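Local coordinates for protein, Family 18 Chitinase (Crocus vernus, PDB 3SIM) that probably binds and may hydrolyse chitin, as a plant glycoside hydrolase of family 18 built on a TIM barrel, at residues Gln95-Ser98 against Val99-Val103. Residues are numbered along the deposited sequence; the frame is centred on the assembly and turned at random.
Sequences QAAS and VDSWV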
loop_
_atom_site.group_PDB
_atom_site.type_symbol
_atom_site.label_atom_id
_atom_site.label_comp_id
_atom_site.label_asym_id
_atom_site.label_seq_id
_atom_site.Cartn_x
_atom_site.Cartn_y
_atom_site.Cartn_z
ATOM N N GLN A 95 -5.644 -15.235 -8.512
ATOM C CA GLN A 95 -5.900 -16.272 -9.477
ATOM C C GLN A 95 -5.520 -15.880 -10.898
ATOM O O GLN A 95 -6.009 -14.903 -11.381
ATOM C CB GLN A 95 -7.385 -16.648 -9.479
ATOM C CG GLN A 95 -8.060 -16.771 -8.155
ATOM C CD GLN A 95 -9.457 -17.284 -8.271
ATOM O OE1 GLN A 95 -9.705 -18.222 -8.962
ATOM N NE2 GLN A 95 -10.363 -16.660 -7.597
ATOM N N ALA A 96 -4.652 -16.667 -11.528
ATOM C CA ALA A 96 -4.312 -16.510 -12.936
ATOM C C ALA A 96 -4.609 -17.755 -13.796
ATOM O O ALA A 96 -4.226 -18.844 -13.462
ATOM C CB ALA A 96 -2.911 -16.110 -13.106
ATOM N N ALA A 97 -5.343 -17.565 -14.880
ATOM C CA ALA A 97 -5.595 -18.620 -15.851
ATOM C C ALA A 97 -4.339 -19.066 -16.630
ATOM O O ALA A 97 -4.143 -20.214 -16.860
ATOM C CB ALA A 97 -6.710 -18.279 -16.742
ATOM N N SER A 98 -3.521 -18.094 -16.991
ATOM C CA SER A 98 -2.153 -18.256 -17.416
ATOM C C SER A 98 -1.412 -16.973 -17.094
ATOM O O SER A 98 -2.016 -15.979 -17.005
ATOM C CB SER A 98 -2.038 -18.511 -18.918
ATOM O OG SER A 98 -2.533 -17.472 -19.680
ATOM N N VAL A 99 -0.103 -17.040 -17.021
ATOM C CA VAL A 99 0.675 -15.857 -16.781
ATOM C C VAL A 99 0.501 -14.822 -17.906
ATOM O O VAL A 99 0.321 -13.670 -17.633
ATOM C CB VAL A 99 2.142 -16.173 -16.566
ATOM C CG1 VAL A 99 2.933 -14.969 -16.563
ATOM C CG2 VAL A 99 2.354 -16.956 -15.284
ATOM N N ASP A 100 0.576 -15.286 -19.144
ATOM C CA ASP A 100 0.544 -14.435 -20.306
ATOM C C ASP A 100 -0.792 -13.739 -20.372
ATOM O O ASP A 100 -0.837 -12.593 -20.596
ATOM C CB ASP A 100 0.773 -15.205 -21.618
ATOM C CG ASP A 100 2.258 -15.508 -21.945
ATOM O OD1 ASP A 100 3.197 -14.950 -21.415
ATOM O OD2 ASP A 100 2.491 -16.349 -22.777
ATOM N N SER A 101 -1.882 -14.475 -20.188
ATOM C CA SER A 101 -3.217 -13.913 -20.244
ATOM C C SER A 101 -3.550 -12.913 -19.126
ATOM O O SER A 101 -4.115 -11.929 -19.383
ATOM C CB SER A 101 -4.310 -14.963 -20.449
ATOM O OG SER A 101 -4.533 -15.678 -19.316
ATOM N N TRP A 102 -3.149 -13.214 -17.901
ATOM C CA TRP A 102 -3.315 -12.312 -16.765
ATOM C C TRP A 102 -2.563 -10.988 -16.956
ATOM O O TRP A 102 -3.144 -9.990 -16.911
ATOM C CB TRP A 102 -2.892 -12.968 -15.441
ATOM C CG TRP A 102 -3.330 -12.234 -14.258
ATOM C CD1 TRP A 102 -4.446 -12.455 -13.537
ATOM C CD2 TRP A 102 -2.667 -11.147 -13.628
ATOM N NE1 TRP A 102 -4.509 -11.610 -12.511
ATOM C CE2 TRP A 102 -3.449 -10.772 -12.555
ATOM C CE3 TRP A 102 -1.493 -10.442 -13.870
ATOM C CZ2 TRP A 102 -3.121 -9.726 -11.749
ATOM C CZ3 TRP A 102 -1.176 -9.386 -13.041
ATOM C CH2 TRP A 102 -1.988 -9.058 -11.999
ATOM N N VAL A 103 -1.300 -11.063 -17.328
ATOM C CA VAL A 103 -0.470 -9.912 -17.573
ATOM C C VAL A 103 -1.047 -9.011 -18.702
ATOM O O VAL A 103 -1.187 -7.858 -18.527
ATOM C CB VAL A 103 0.972 -10.315 -17.902
ATOM C CG1 VAL A 103 1.738 -9.151 -18.394
ATOM C CG2 VAL A 103 1.647 -10.921 -16.713
#
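Ser-98 and Ser-101 meet through their hydroxyls at the N-terminus of helix 99-116, one of the outer helices of the TIM barrel, where Ser-98 is the N-cap residue. The two OG atoms lie 2.7 Å apart in a hydrogen bond that either could donate. In Ser-98 the hydroxyl sits between the backbone N and the carbonyl carbon (chi1 61°), which turns OG in over the first helical turn; Ser-98 OG also lies 3.1 Å from Ser-101 N. Ser-101 OG has a second partner in Asn-49 ND2, and Asn-49 OD1 takes the N-H of Ala-97, so one side-chain amide grips both the helix start and the loop before it.

Backbone bonding starts the helix in the usual i to i+4 fashion: Trp-102 N donates to Ser-98 O over 3.1 Å, nearly straight at 167°, and Val-103 N follows to Val-99 O. Val-99 packs on Glu-139 and Arg-143 of the neighbouring helix 134-150, and Asp-100 OD1 forms a salt bridge with Arg-143 NH2.

The loop runs back alongside the same turn, where the methyl of Ala-96 rests 3.9 Å from Trp-102 CB and 4.0 Å from Trp-102 CD1, while both residues also touch Cys-140 of helix 134-150. With CG anti to the backbone N (chi1 -166°), the indole of this buried residue runs alongside Gln-95 and Ala-96 and donates NE1 to Asp-38 OD2. Cutting Trp-102 back to an alanine is likely to leave Asp-38 without this N-H donor and open a gap next to Phe-94 and Tyr-126, with the CD1 side of the Ala-96 contact lost. On the pyrrole side of the indole, the backbone O of Gln-95 approaches obliquely, 3.6 Å from Trp-102 CD1.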